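Local coordinates for protein L-amino acid deaminase (Proteus vulgaris, PDB 5I39) that probably works as an FAD-dependent oxidoreductase that deaminates L-amino acids at the membrane, and carries a bound FAD in this structure, at residues 21-26 against 185-190; 110-115 against 190-195; 248-253 against 362-367; 354-359 against 401-406. All coordinates share one frame; numbering follows the deposited sequence.

Interaction 1: 21-26 against 185-190. With EDO (1,2-ethanediol), chain C.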
loop_
_atom_site.group_PDB
_atom_site.type_symbol
_atom_site.label_atom_id
_atom_site.label_comp_id
_atom_site.label_asym_id
_atom_site.label_seq_id
_atom_site.Cartn_x
_atom_site.Cartn_y
_atom_site.Cartn_z
ATOM N N THR A 21 -13.915 -9.803 15.950
ATOM C CA THR A 21 -14.060 -10.410 14.619
ATOM C C THR A 21 -12.704 -10.269 13.932
ATOM O O THR A 21 -11.849 -9.552 14.439
ATOM C CB THR A 21 -15.125 -9.697 13.748
ATOM O OG1 THR A 21 -14.611 -8.449 13.259
ATOM C CG2 THR A 21 -16.423 -9.463 14.519
ATOM N N PRO A 22 -12.510 -10.912 12.759
ATOM C CA PRO A 22 -11.275 -10.690 11.980
ATOM C C PRO A 22 -10.985 -9.235 11.565
ATOM O O PRO A 22 -9.855 -8.936 11.188
ATOM C CB PRO A 22 -11.490 -11.567 10.739
ATOM C CG PRO A 22 -12.387 -12.652 11.203
ATOM C CD PRO A 22 -13.324 -11.993 12.172
ATOM N N ARG A 23 -11.985 -8.355 11.639
ATOM C CA ARG A 23 -11.835 -6.920 11.355
ATOM C C ARG A 23 -11.545 -6.067 12.601
ATOM O O ARG A 23 -11.796 -4.858 12.598
ATOM C CB ARG A 23 -13.091 -6.426 10.627
ATOM C CG ARG A 23 -13.295 -7.167 9.321
ATOM C CD ARG A 23 -14.550 -6.810 8.553
ATOM N NE ARG A 23 -14.368 -7.298 7.187
ATOM C CZ ARG A 23 -13.800 -6.618 6.187
ATOM N NH1 ARG A 23 -13.382 -5.354 6.339
ATOM N NH2 ARG A 23 -13.668 -7.211 5.000
ATOM N N HIS A 24 -10.997 -6.696 13.644
ATOM C CA HIS A 24 -10.671 -6.032 14.920
ATOM C C HIS A 24 -9.719 -4.829 14.776
ATOM O O HIS A 24 -9.883 -3.817 15.457
ATOM C CB HIS A 24 -10.144 -7.047 15.971
ATOM C CG HIS A 24 -9.005 -7.905 15.501
ATOM N ND1 HIS A 24 -7.707 -7.457 15.471
ATOM C CD2 HIS A 24 -8.962 -9.188 15.067
ATOM C CE1 HIS A 24 -6.914 -8.412 15.023
ATOM N NE2 HIS A 24 -7.652 -9.477 14.770
ATOM N N GLY A 25 -8.746 -4.933 13.876
ATOM C CA GLY A 25 -7.820 -3.831 13.612
ATOM C C GLY A 25 -6.918 -3.457 14.775
ATOM O O GLY A 25 -6.687 -2.285 15.044
ATOM N N PHE A 26 -6.382 -4.470 15.438
ATOM C CA PHE A 26 -5.436 -4.288 16.539
ATOM C C PHE A 26 -4.612 -5.550 16.727
ATOM O O PHE A 26 -5.158 -6.628 16.961
ATOM C CB PHE A 26 -6.109 -3.916 17.863
ATOM C CG PHE A 26 -5.122 -3.668 18.973
ATOM C CD1 PHE A 26 -4.437 -2.459 19.053
ATOM C CD2 PHE A 26 -4.830 -4.659 19.905
ATOM C CE1 PHE A 26 -3.502 -2.235 20.056
ATOM C CE2 PHE A 26 -3.897 -4.441 20.910
ATOM C CZ PHE A 26 -3.232 -3.228 20.984
ATOM N N ASP A 185 -8.570 -5.112 2.099
ATOM C CA ASP A 185 -9.397 -4.284 2.978
ATOM C C ASP A 185 -8.545 -3.756 4.132
ATOM O O ASP A 185 -7.886 -4.540 4.822
ATOM C CB ASP A 185 -10.578 -5.086 3.533
ATOM C CG ASP A 185 -11.430 -5.738 2.447
ATOM O OD1 ASP A 185 -11.334 -5.359 1.258
ATOM O OD2 ASP A 185 -12.208 -6.652 2.795
ATOM N N PRO A 186 -8.577 -2.433 4.380
ATOM C CA PRO A 186 -7.677 -1.856 5.383
ATOM C C PRO A 186 -7.984 -2.210 6.838
ATOM O O PRO A 186 -7.133 -2.019 7.698
ATOM C CB PRO A 186 -7.803 -0.357 5.129
ATOM C CG PRO A 186 -9.170 -0.193 4.574
ATOM C CD PRO A 186 -9.372 -1.392 3.703
ATOM N N GLU A 187 -9.163 -2.762 7.103
ATOM C CA GLU A 187 -9.490 -3.233 8.442
ATOM C C GLU A 187 -8.808 -4.561 8.775
ATOM O O GLU A 187 -8.827 -4.972 9.936
ATOM C CB GLU A 187 -11.001 -3.379 8.607
ATOM C CG GLU A 187 -11.778 -2.078 8.430
ATOM C CD GLU A 187 -11.940 -1.633 6.986
ATOM O OE1 GLU A 187 -11.991 -2.496 6.082
ATOM O OE2 GLU A 187 -12.001 -0.408 6.757
ATOM N N VAL A 188 -8.227 -5.227 7.772
ATOM C CA VAL A 188 -7.684 -6.579 7.938
ATOM C C VAL A 188 -6.249 -6.778 7.441
ATOM O O VAL A 188 -5.435 -7.338 8.169
ATOM C CB VAL A 188 -8.590 -7.627 7.244
ATOM C CG1 VAL A 188 -8.051 -9.039 7.450
ATOM C CG2 VAL A 188 -10.016 -7.541 7.761
ATOM N N ALA A 189 -5.945 -6.366 6.211
ATOM C CA ALA A 189 -4.758 -6.877 5.506
ATOM C C ALA A 189 -3.444 -6.735 6.275
ATOM O O ALA A 189 -2.731 -7.715 6.469
ATOM C CB ALA A 189 -4.639 -6.237 4.134
ATOM N N THR A 190 -3.121 -5.524 6.710
ATOM C CA THR A 190 -1.829 -5.305 7.365
ATOM C C THR A 190 -1.789 -5.963 8.743
ATOM O O THR A 190 -0.729 -6.386 9.198
ATOM C CB THR A 190 -1.485 -3.814 7.443
ATOM O OG1 THR A 190 -1.576 -3.268 6.127
ATOM C CG2 THR A 190 -0.069 -3.595 7.974
HETATM C C1 EDO C . -4.887 0.460 14.003
HETATM O O1 EDO C . -5.421 1.784 13.961
HETATM C C2 EDO C . -4.129 0.251 15.312
HETATM O O2 EDO C . -4.737 -0.747 16.139
HETATM O O HOH W 1 -8.088 -6.883 11.765
#
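Asp185 OD2 takes two hydrogen bonds: one from Arg23 NH2 across the contact, at 2.7 Å, and one from the backbone N of Ala289. With Glu187 the pair forms a salt-bridge network that ties the N-terminal loop ahead of strand 40-43 to the turn leading into helix 189-199. The guanidinium of Arg23 does this work along its edge. Its NH2 reaches OD2 on the anti side of the carboxylate, with an N-H...O angle of 152°, while NH1 lies 3.2 Å from Glu187 OE1 in a second salt bridge. Arg23 gets there because its chain runs extended from CG to NE, with chi2 at 177°. Val188 CG2 sits over one face of the guanidinium and also touches Arg23 CG at 3.7 Å, so the aliphatic part of the arginine and its charged head rest on the same methyl.

Both acids have further cationic partners: Arg286 pairs with Asp185 OD1, and Arg16 with Glu187 OE2. So many positive groups would be expected to keep the two carboxylates ionised. Asp185 O accepts from the N atoms of both Val188 and Ala189 as the chain turns into the helix, where Val188 is the N-cap residue. Between the backbones a single water completes the join: it donates to Pro22 O and, at 2.7 Å, to Glu187 O, and accepts from Gly25 N at 2.9 Å.

Interaction 2: 110-115 against 190-195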
loop_
_atom_site.group_PDB
_atom_site.type_symbol
_atom_site.label_atom_id
_atom_site.label_comp_id
_atom_site.label_asym_id
_atom_site.label_seq_id
_atom_site.Cartn_x
_atom_site.Cartn_y
_atom_site.Cartn_z
ATOM N N VAL A 110 0.215 -17.135 4.150
ATOM C CA VAL A 110 -0.129 -16.963 5.563
ATOM C C VAL A 110 -1.008 -18.122 6.055
ATOM O O VAL A 110 -0.930 -18.516 7.217
ATOM C CB VAL A 110 -0.809 -15.599 5.810
ATOM C CG1 VAL A 110 -1.115 -15.396 7.287
ATOM C CG2 VAL A 110 0.082 -14.466 5.313
ATOM N N GLY A 111 -1.851 -18.653 5.177
ATOM C CA GLY A 111 -2.858 -19.642 5.562
ATOM C C GLY A 111 -4.032 -19.037 6.317
ATOM O O GLY A 111 -4.839 -19.762 6.897
ATOM N N ILE A 112 -4.117 -17.704 6.302
ATOM C CA ILE A 112 -5.188 -16.932 6.919
ATOM C C ILE A 112 -5.573 -15.882 5.889
ATOM O O ILE A 112 -4.706 -15.298 5.229
ATOM C CB ILE A 112 -4.731 -16.254 8.232
ATOM C CG1 ILE A 112 -4.327 -17.325 9.257
ATOM C CG2 ILE A 112 -5.830 -15.355 8.798
ATOM C CD1 ILE A 112 -3.683 -16.796 10.521
ATOM N N ASP A 113 -6.871 -15.641 5.756
ATOM C CA ASP A 113 -7.387 -14.711 4.756
ATOM C C ASP A 113 -6.927 -13.281 5.063
ATOM O O ASP A 113 -7.297 -12.705 6.081
ATOM C CB ASP A 113 -8.916 -14.804 4.736
ATOM C CG ASP A 113 -9.560 -14.060 3.577
ATOM O OD1 ASP A 113 -8.855 -13.457 2.730
ATOM O OD2 ASP A 113 -10.813 -14.085 3.521
ATOM N N THR A 114 -6.146 -12.705 4.152
ATOM C CA THR A 114 -5.715 -11.310 4.264
ATOM C C THR A 114 -6.784 -10.324 3.791
ATOM O O THR A 114 -6.611 -9.119 3.967
ATOM C CB THR A 114 -4.458 -11.049 3.412
ATOM O OG1 THR A 114 -4.772 -11.242 2.024
ATOM C CG2 THR A 114 -3.306 -11.956 3.833
ATOM N N THR A 115 -7.856 -10.861 3.192
ATOM C CA THR A 115 -8.872 -10.175 2.362
ATOM C C THR A 115 -8.430 -9.916 0.924
ATOM O O THR A 115 -9.230 -9.408 0.138
ATOM C CB THR A 115 -9.498 -8.887 2.961
ATOM O OG1 THR A 115 -8.552 -7.810 2.962
ATOM C CG2 THR A 115 -10.045 -9.142 4.345
ATOM N N THR A 190 -3.121 -5.524 6.710
ATOM C CA THR A 190 -1.829 -5.305 7.365
ATOM C C THR A 190 -1.789 -5.963 8.743
ATOM O O THR A 190 -0.729 -6.386 9.198
ATOM C CB THR A 190 -1.485 -3.814 7.443
ATOM O OG1 THR A 190 -1.576 -3.268 6.127
ATOM C CG2 THR A 190 -0.069 -3.595 7.974
ATOM N N PHE A 191 -2.945 -6.072 9.386
ATOM C CA PHE A 191 -3.038 -6.726 10.695
ATOM C C PHE A 191 -2.738 -8.216 10.579
ATOM O O PHE A 191 -2.006 -8.767 11.399
ATOM C CB PHE A 191 -4.402 -6.460 11.330
ATOM C CG PHE A 191 -4.688 -4.993 11.499
ATOM C CD1 PHE A 191 -4.114 -4.273 12.545
ATOM C CD2 PHE A 191 -5.478 -4.314 10.578
ATOM C CE1 PHE A 191 -4.349 -2.912 12.681
ATOM C CE2 PHE A 191 -5.711 -2.956 10.706
ATOM C CZ PHE A 191 -5.152 -2.255 11.761
ATOM N N VAL A 192 -3.275 -8.862 9.548
ATOM C CA VAL A 192 -2.934 -10.259 9.275
ATOM C C VAL A 192 -1.427 -10.400 9.013
ATOM O O VAL A 192 -0.789 -11.318 9.524
ATOM C CB VAL A 192 -3.784 -10.821 8.114
ATOM C CG1 VAL A 192 -3.272 -12.175 7.638
ATOM C CG2 VAL A 192 -5.237 -10.951 8.560
HETATM N N MSE A 193 -0.854 -9.478 8.246
HETATM C CA MSE A 193 0.583 -9.543 7.952
HETATM C C MSE A 193 1.415 -9.346 9.201
HETATM O O MSE A 193 2.439 -10.009 9.363
HETATM C CB MSE A 193 1.009 -8.541 6.880
HETATM C CG MSE A 193 0.361 -8.725 5.506
HETATM SE SE MSE A 193 0.307 -10.591 4.882
HETATM C CE MSE A 193 2.184 -11.122 5.101
ATOM N N ALA A 194 0.990 -8.454 10.095
ATOM C CA ALA A 194 1.709 -8.238 11.358
ATOM C C ALA A 194 1.692 -9.469 12.265
ATOM O O ALA A 194 2.718 -9.818 12.853
ATOM C CB ALA A 194 1.141 -7.045 12.100
ATOM N N GLU A 195 0.537 -10.114 12.393
ATOM C CA GLU A 195 0.438 -11.333 13.203
ATOM C C GLU A 195 1.316 -12.435 12.616
ATOM O O GLU A 195 1.972 -13.173 13.350
ATOM C CB GLU A 195 -1.008 -11.819 13.317
ATOM C CG GLU A 195 -1.876 -10.999 14.251
ATOM C CD GLU A 195 -1.452 -11.077 15.701
ATOM O OE1 GLU A 195 -0.307 -11.486 15.989
ATOM O OE2 GLU A 195 -2.279 -10.717 16.560
#
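Val192 is the knob of this contact, pushing both of its methyls from helix 189-199 into the loop that follows helix 106-110. CG1 enters a hollow walled by three side chains: Thr114 CG2 is nearest at 3.8 Å, Val110 CG1 follows at 3.9 Å, and Ile112 CG2 closes the rim at 4.2 Å. The other methyl, CG2, lies against a backbone oxygen, 3.7 Å from Asp113 O. With CG1 anti to the backbone N (chi1 169°), that branch turns mainly to the side chains of the loop and CG2 to its main chain.

A second bump comes from Met193, present as selenomethionine. Its chain folds at chi2 and again at chi3, which brings the selenium round to the loop: SE stands 3.9 Å from Val110 CG2 and 4.0 Å from Thr114 CG2, and the terminal CE packs on the same valine methyl. Thr114 therefore serves both knobs with its one methyl, while its hydroxyl is hydrogen-bonded to Asn107 and to Tyr116 N. The loop contains an Asx turn, Asp113 OD1 accepting from Thr115 N at 2.8 Å, while OD2 pairs with Arg117.

The side-chain contacts are apolar. They set helix 189-199 against the link between helix 106-110 and strand 117-123; Met106 of the shorter helix touches both Thr114 and Met193, and Met51 and Ile54 of helix 47-58 also meet Met193.

Interaction 3: 248-253 against 362-367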
loop_
_atom_site.group_PDB
_atom_site.type_symbol
_atom_site.label_atom_id
_atom_site.label_comp_id
_atom_site.label_asym_id
_atom_site.label_seq_id
_atom_site.Cartn_x
_atom_site.Cartn_y
_atom_site.Cartn_z
ATOM N N GLN A 248 16.182 13.629 8.470
ATOM C CA GLN A 248 16.671 14.998 8.698
ATOM C C GLN A 248 17.498 15.102 9.980
ATOM O O GLN A 248 18.488 15.837 10.035
ATOM C CB GLN A 248 15.515 16.009 8.729
ATOM C CG GLN A 248 15.258 16.667 7.386
ATOM C CD GLN A 248 13.945 17.415 7.329
ATOM O OE1 GLN A 248 13.026 17.137 8.094
ATOM N NE2 GLN A 248 13.846 18.368 6.408
ATOM N N ASN A 249 17.098 14.362 11.013
ATOM C CA ASN A 249 17.868 14.329 12.268
ATOM C C ASN A 249 19.231 13.638 12.135
ATOM O O ASN A 249 20.095 13.815 12.985
ATOM C CB ASN A 249 17.054 13.686 13.393
ATOM C CG ASN A 249 15.861 14.529 13.806
ATOM O OD1 ASN A 249 15.900 15.755 13.739
ATOM N ND2 ASN A 249 14.800 13.877 14.247
ATOM N N LEU A 250 19.398 12.848 11.074
ATOM C CA LEU A 250 20.689 12.283 10.666
ATOM C C LEU A 250 21.388 13.101 9.557
ATOM O O LEU A 250 22.365 12.638 8.964
ATOM C CB LEU A 250 20.469 10.838 10.207
ATOM C CG LEU A 250 19.896 9.874 11.250
ATOM C CD1 LEU A 250 19.556 8.549 10.595
ATOM C CD2 LEU A 250 20.855 9.649 12.407
ATOM N N ASN A 251 20.905 14.318 9.309
ATOM C CA ASN A 251 21.443 15.230 8.285
ATOM C C ASN A 251 21.399 14.672 6.856
ATOM O O ASN A 251 22.323 14.877 6.067
ATOM C CB ASN A 251 22.860 15.696 8.664
ATOM C CG ASN A 251 22.911 16.341 10.041
ATOM O OD1 ASN A 251 22.039 17.134 10.395
ATOM N ND2 ASN A 251 23.937 16.011 10.821
ATOM N N VAL A 252 20.310 13.973 6.538
ATOM C CA VAL A 252 20.060 13.455 5.193
ATOM C C VAL A 252 18.692 13.949 4.741
ATOM O O VAL A 252 17.694 13.736 5.434
ATOM C CB VAL A 252 20.097 11.911 5.166
ATOM C CG1 VAL A 252 19.737 11.359 3.787
ATOM C CG2 VAL A 252 21.466 11.404 5.595
ATOM N N ASP A 253 18.655 14.584 3.571
ATOM C CA ASP A 253 17.416 15.085 2.986
ATOM C C ASP A 253 16.701 13.984 2.205
ATOM O O ASP A 253 17.288 13.360 1.322
ATOM C CB ASP A 253 17.690 16.262 2.051
ATOM C CG ASP A 253 16.415 16.834 1.458
ATOM O OD1 ASP A 253 15.625 17.436 2.211
ATOM O OD2 ASP A 253 16.191 16.660 0.245
ATOM N N LYS A 362 24.160 6.673 1.398
ATOM C CA LYS A 362 25.632 6.701 1.364
ATOM C C LYS A 362 26.255 7.225 2.667
ATOM O O LYS A 362 27.335 6.795 3.055
ATOM C CB LYS A 362 26.153 7.478 0.143
ATOM C CG LYS A 362 25.855 8.974 0.114
ATOM C CD LYS A 362 26.392 9.651 -1.145
ATOM C CE LYS A 362 25.698 9.178 -2.417
ATOM N NZ LYS A 362 26.022 10.023 -3.599
ATOM N N GLU A 363 25.544 8.118 3.351
ATOM C CA GLU A 363 25.993 8.685 4.623
ATOM C C GLU A 363 26.023 7.656 5.766
ATOM O O GLU A 363 26.762 7.827 6.738
ATOM C CB GLU A 363 25.099 9.870 5.018
ATOM C CG GLU A 363 25.158 11.068 4.067
ATOM C CD GLU A 363 24.217 10.980 2.869
ATOM O OE1 GLU A 363 23.625 9.907 2.610
ATOM O OE2 GLU A 363 24.081 11.999 2.164
ATOM N N TYR A 364 25.212 6.603 5.647
ATOM C CA TYR A 364 25.079 5.570 6.678
ATOM C C TYR A 364 25.092 4.167 6.074
ATOM O O TYR A 364 24.035 3.570 5.873
ATOM C CB TYR A 364 23.789 5.794 7.475
ATOM C CG TYR A 364 23.810 7.101 8.222
ATOM C CD1 TYR A 364 24.392 7.197 9.485
ATOM C CD2 TYR A 364 23.293 8.261 7.643
ATOM C CE1 TYR A 364 24.432 8.404 10.163
ATOM C CE2 TYR A 364 23.337 9.476 8.312
ATOM C CZ TYR A 364 23.906 9.540 9.571
ATOM O OH TYR A 364 23.955 10.737 10.245
ATOM N N PRO A 365 26.292 3.628 5.784
ATOM C CA PRO A 365 26.401 2.221 5.397
ATOM C C PRO A 365 25.677 1.316 6.400
ATOM O O PRO A 365 25.793 1.521 7.608
ATOM C CB PRO A 365 27.911 1.971 5.415
ATOM C CG PRO A 365 28.503 3.299 5.110
ATOM C CD PRO A 365 27.603 4.304 5.765
ATOM N N GLY A 366 24.902 0.364 5.887
ATOM C CA GLY A 366 24.060 -0.502 6.718
ATOM C C GLY A 366 22.650 0.017 6.961
ATOM O O GLY A 366 21.866 -0.649 7.631
ATOM N N LEU A 367 22.323 1.193 6.423
ATOM C CA LEU A 367 20.983 1.767 6.546
ATOM C C LEU A 367 20.331 1.856 5.174
ATOM O O LEU A 367 20.940 2.327 4.217
ATOM C CB LEU A 367 21.030 3.151 7.199
ATOM C CG LEU A 367 19.655 3.763 7.534
ATOM C CD1 LEU A 367 19.709 4.547 8.838
ATOM C CD2 LEU A 367 19.122 4.642 6.415
#
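One hydrogen bond spans the contact: Tyr364 OH donates to Leu250 O at 2.8 Å. The hydroxyl approaches with a C=O...O angle of 119° and is tilted 22° from the carbonyl plane, while the oxygen lies at the edge of the tyrosine ring. The acceptor belongs to a helix end: 248-251 is a type I turn within a Schellman motif that closes helix 243-248, Asn251 being its C-prime residue with positive phi. The phenol thus ties down the main chain just where the helix stops.

The apolar contacts gather round the same ring. Leu250 CB lies 3.7 Å from Tyr364 CE2, and Leu250 CD2 comes near the hydroxyl, so the leucine lies along the phenol end. Val252 CG2 meets the ring at its edge, 3.8 Å from CE2, the two side chains sliding past each other in opposite directions. The same methyl rests on Glu363, whose chain bends at chi2 (86°) to bring CD within 3.9 Å. Leu250 CD1 and Leu367 CD1 are more loosely matched at 4.4 Å.

Beyond this methyl, Glu363 OE1 is hydrogen-bonded to Tyr406 OH. On the other segment, a type II turn from Tyr364 to Leu367 carries the chain into the next strand.

The contact joins the end of helix 243-248 to the hairpin turn between strands 357-360 and 367-371, at the margin of the six-stranded Rossmann-type sheet. Leu367 begins the second of these strands and packs on Val235 and Val237 of strand 235-237, while Leu213 of strand 210-216 touches both Leu250 and Leu367.

Interaction 4: 354-359 against 401-406. With EDO (1,2-ethanediol), chain H.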
loop_
_atom_site.group_PDB
_atom_site.type_symbol
_atom_site.label_atom_id
_atom_site.label_comp_id
_atom_site.label_asym_id
_atom_site.label_seq_id
_atom_site.Cartn_x
_atom_site.Cartn_y
_atom_site.Cartn_z
ATOM N N GLU A 354 6.789 11.133 -8.060
ATOM C CA GLU A 354 5.678 10.235 -7.693
ATOM C C GLU A 354 6.056 8.749 -7.631
ATOM O O GLU A 354 5.181 7.884 -7.571
ATOM C CB GLU A 354 4.460 10.461 -8.605
ATOM C CG GLU A 354 3.970 11.905 -8.598
ATOM C CD GLU A 354 2.825 12.179 -9.560
ATOM O OE1 GLU A 354 2.454 11.285 -10.353
ATOM O OE2 GLU A 354 2.297 13.311 -9.524
ATOM N N ASN A 355 7.353 8.449 -7.606
ATOM C CA ASN A 355 7.826 7.069 -7.494
ATOM C C ASN A 355 8.443 6.837 -6.113
ATOM O O ASN A 355 8.821 7.793 -5.440
ATOM C CB ASN A 355 8.820 6.751 -8.609
ATOM C CG ASN A 355 8.187 6.829 -9.984
ATOM O OD1 ASN A 355 6.987 6.587 -10.144
ATOM N ND2 ASN A 355 8.986 7.174 -10.984
ATOM N N PRO A 356 8.545 5.564 -5.676
ATOM C CA PRO A 356 9.044 5.282 -4.330
ATOM C C PRO A 356 10.497 5.677 -4.083
ATOM O O PRO A 356 11.260 5.899 -5.029
ATOM C CB PRO A 356 8.903 3.755 -4.222
ATOM C CG PRO A 356 7.834 3.398 -5.192
ATOM C CD PRO A 356 8.077 4.333 -6.340
ATOM N N ILE A 357 10.847 5.771 -2.803
ATOM C CA ILE A 357 12.245 5.862 -2.383
ATOM C C ILE A 357 12.575 4.553 -1.674
ATOM O O ILE A 357 12.114 4.299 -0.559
ATOM C CB ILE A 357 12.537 7.099 -1.512
ATOM C CG1 ILE A 357 12.242 8.372 -2.322
ATOM C CG2 ILE A 357 13.993 7.090 -1.062
ATOM C CD1 ILE A 357 12.304 9.669 -1.534
ATOM N N ILE A 358 13.346 3.721 -2.369
ATOM C CA ILE A 358 13.774 2.410 -1.888
ATOM C C ILE A 358 15.263 2.420 -2.174
ATOM O O ILE A 358 15.670 2.241 -3.320
ATOM C CB ILE A 358 13.090 1.251 -2.644
ATOM C CG1 ILE A 358 11.560 1.370 -2.581
ATOM C CG2 ILE A 358 13.538 -0.085 -2.060
ATOM C CD1 ILE A 358 10.849 0.593 -3.671
ATOM N N SER A 359 16.079 2.675 -1.157
ATOM C CA SER A 359 17.434 3.148 -1.418
ATOM C C SER A 359 18.412 2.903 -0.293
ATOM O O SER A 359 18.049 2.927 0.879
ATOM C CB SER A 359 17.380 4.656 -1.686
ATOM O OG SER A 359 18.616 5.160 -2.165
ATOM N N LYS A 401 17.697 1.935 -9.654
ATOM C CA LYS A 401 18.010 3.323 -10.020
ATOM C C LYS A 401 16.807 4.279 -9.947
ATOM O O LYS A 401 16.932 5.367 -9.388
ATOM C CB LYS A 401 18.702 3.381 -11.389
ATOM C CG LYS A 401 20.123 2.848 -11.345
ATOM C CD LYS A 401 20.805 2.921 -12.701
ATOM C CE LYS A 401 22.237 2.412 -12.633
ATOM N NZ LYS A 401 23.162 3.375 -11.971
ATOM N N PRO A 402 15.626 3.868 -10.461
ATOM C CA PRO A 402 14.470 4.773 -10.367
ATOM C C PRO A 402 13.930 5.008 -8.949
ATOM O O PRO A 402 13.083 5.879 -8.766
ATOM C CB PRO A 402 13.402 4.079 -11.227
ATOM C CG PRO A 402 14.146 3.131 -12.092
ATOM C CD PRO A 402 15.304 2.676 -11.264
ATOM N N PHE A 403 14.399 4.233 -7.971
ATOM C CA PHE A 403 13.969 4.372 -6.576
ATOM C C PHE A 403 15.046 4.976 -5.676
ATOM O O PHE A 403 14.836 5.123 -4.474
ATOM C CB PHE A 403 13.543 3.010 -6.024
ATOM C CG PHE A 403 12.690 2.217 -6.971
ATOM C CD1 PHE A 403 11.518 2.754 -7.482
ATOM C CD2 PHE A 403 13.059 0.932 -7.357
ATOM C CE1 PHE A 403 10.730 2.027 -8.359
ATOM C CE2 PHE A 403 12.274 0.200 -8.232
ATOM C CZ PHE A 403 11.108 0.747 -8.734
ATOM N N SER A 404 16.173 5.369 -6.263
ATOM C CA SER A 404 17.293 5.894 -5.497
ATOM C C SER A 404 16.965 7.237 -4.857
ATOM O O SER A 404 16.285 8.077 -5.451
ATOM C CB SER A 404 18.515 6.063 -6.402
ATOM O OG SER A 404 19.584 6.693 -5.713
ATOM N N LEU A 405 17.516 7.440 -3.666
ATOM C CA LEU A 405 17.428 8.707 -2.955
ATOM C C LEU A 405 18.168 9.831 -3.691
ATOM O O LEU A 405 17.861 11.007 -3.496
ATOM C CB LEU A 405 18.011 8.527 -1.550
ATOM C CG LEU A 405 18.057 9.718 -0.596
ATOM C CD1 LEU A 405 16.668 10.285 -0.359
ATOM C CD2 LEU A 405 18.694 9.289 0.716
ATOM N N TYR A 406 19.129 9.464 -4.541
ATOM C CA TYR A 406 20.042 10.421 -5.184
ATOM C C TYR A 406 19.707 10.717 -6.645
ATOM O O TYR A 406 20.549 11.224 -7.388
ATOM C CB TYR A 406 21.478 9.904 -5.036
ATOM C CG TYR A 406 21.771 9.581 -3.594
ATOM C CD1 TYR A 406 22.053 10.598 -2.683
ATOM C CD2 TYR A 406 21.697 8.272 -3.119
ATOM C CE1 TYR A 406 22.284 10.319 -1.347
ATOM C CE2 TYR A 406 21.927 7.983 -1.783
ATOM C CZ TYR A 406 22.220 9.009 -0.902
ATOM O OH TYR A 406 22.449 8.720 0.420
HETATM C C1 EDO H . 1.565 7.916 -6.037
HETATM O O1 EDO H . 2.105 7.742 -7.352
HETATM C C2 EDO H . 0.412 8.904 -6.036
HETATM O O2 EDO H . 0.879 10.217 -6.388
HETATM O O HOH W 2 11.852 7.487 -10.626
#
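Phe403 lies beside Ile358 and Pro356, all pointing the same way, and can be followed outward from its root. Phe403 CB lies against the Ile358 backbone, 3.5 Å from Ile358 O, and 3.8 Å from Ile358 CB. With CG beside the backbone N (chi1 -44°), the ring slips under the isoleucine: Ile358 CD1 stands over one face, 4.1 Å from Phe403 CG and offset toward the rim. Farther out, Phe403 CD1 and CE1 meet Pro356 CD, CD1 at 4.0 Å.

The backbones are stitched as well. Ile358 N donates to Phe403 O at 2.9 Å, and Ile357 CA approaches the same oxygen in a CA-H...O contact. Beyond it, Ser359 OG takes a nearly straight bond from Leu405 N, 2.9 Å long with an N-H...O angle of 167°. Ser404 OG accepts from Tyr406 N in an ST turn within the tail, and a water links Asn355 ND2 with Pro402 O.

The 401-406 tail lies along strand 357-360, an outermost strand of the six-stranded sheet, which also pairs with strand 367-371. Helix 376-392 adds Leu386 against Phe403 and Ser383 and Thr387 against Ile358, while Glu91 and Thr92 of helix 90-103 touch Asn355.

In the fold
Interactions 1 and 2 share Thr190 and helix 189-199: one seats the start of the helix by charge, the other its first turns by methyl packing. They meet where Thr115 OG1 is bonded to Asp185 N. Across the chain's centre from both lies interaction 4, the most buried of the four, built on one backbone bond, one backbone-to-serine bond and an aromatic ring; the other three are only partly buried. It adjoins interaction 3, farther out at about 25 Å between its centre and the chain's, since the Tyr406 hydroxyl also reaches Lys362 N and Leu405 packs on Val252. These two serve the same hairpin, 354-359 on its first strand and 362-367 at its turn.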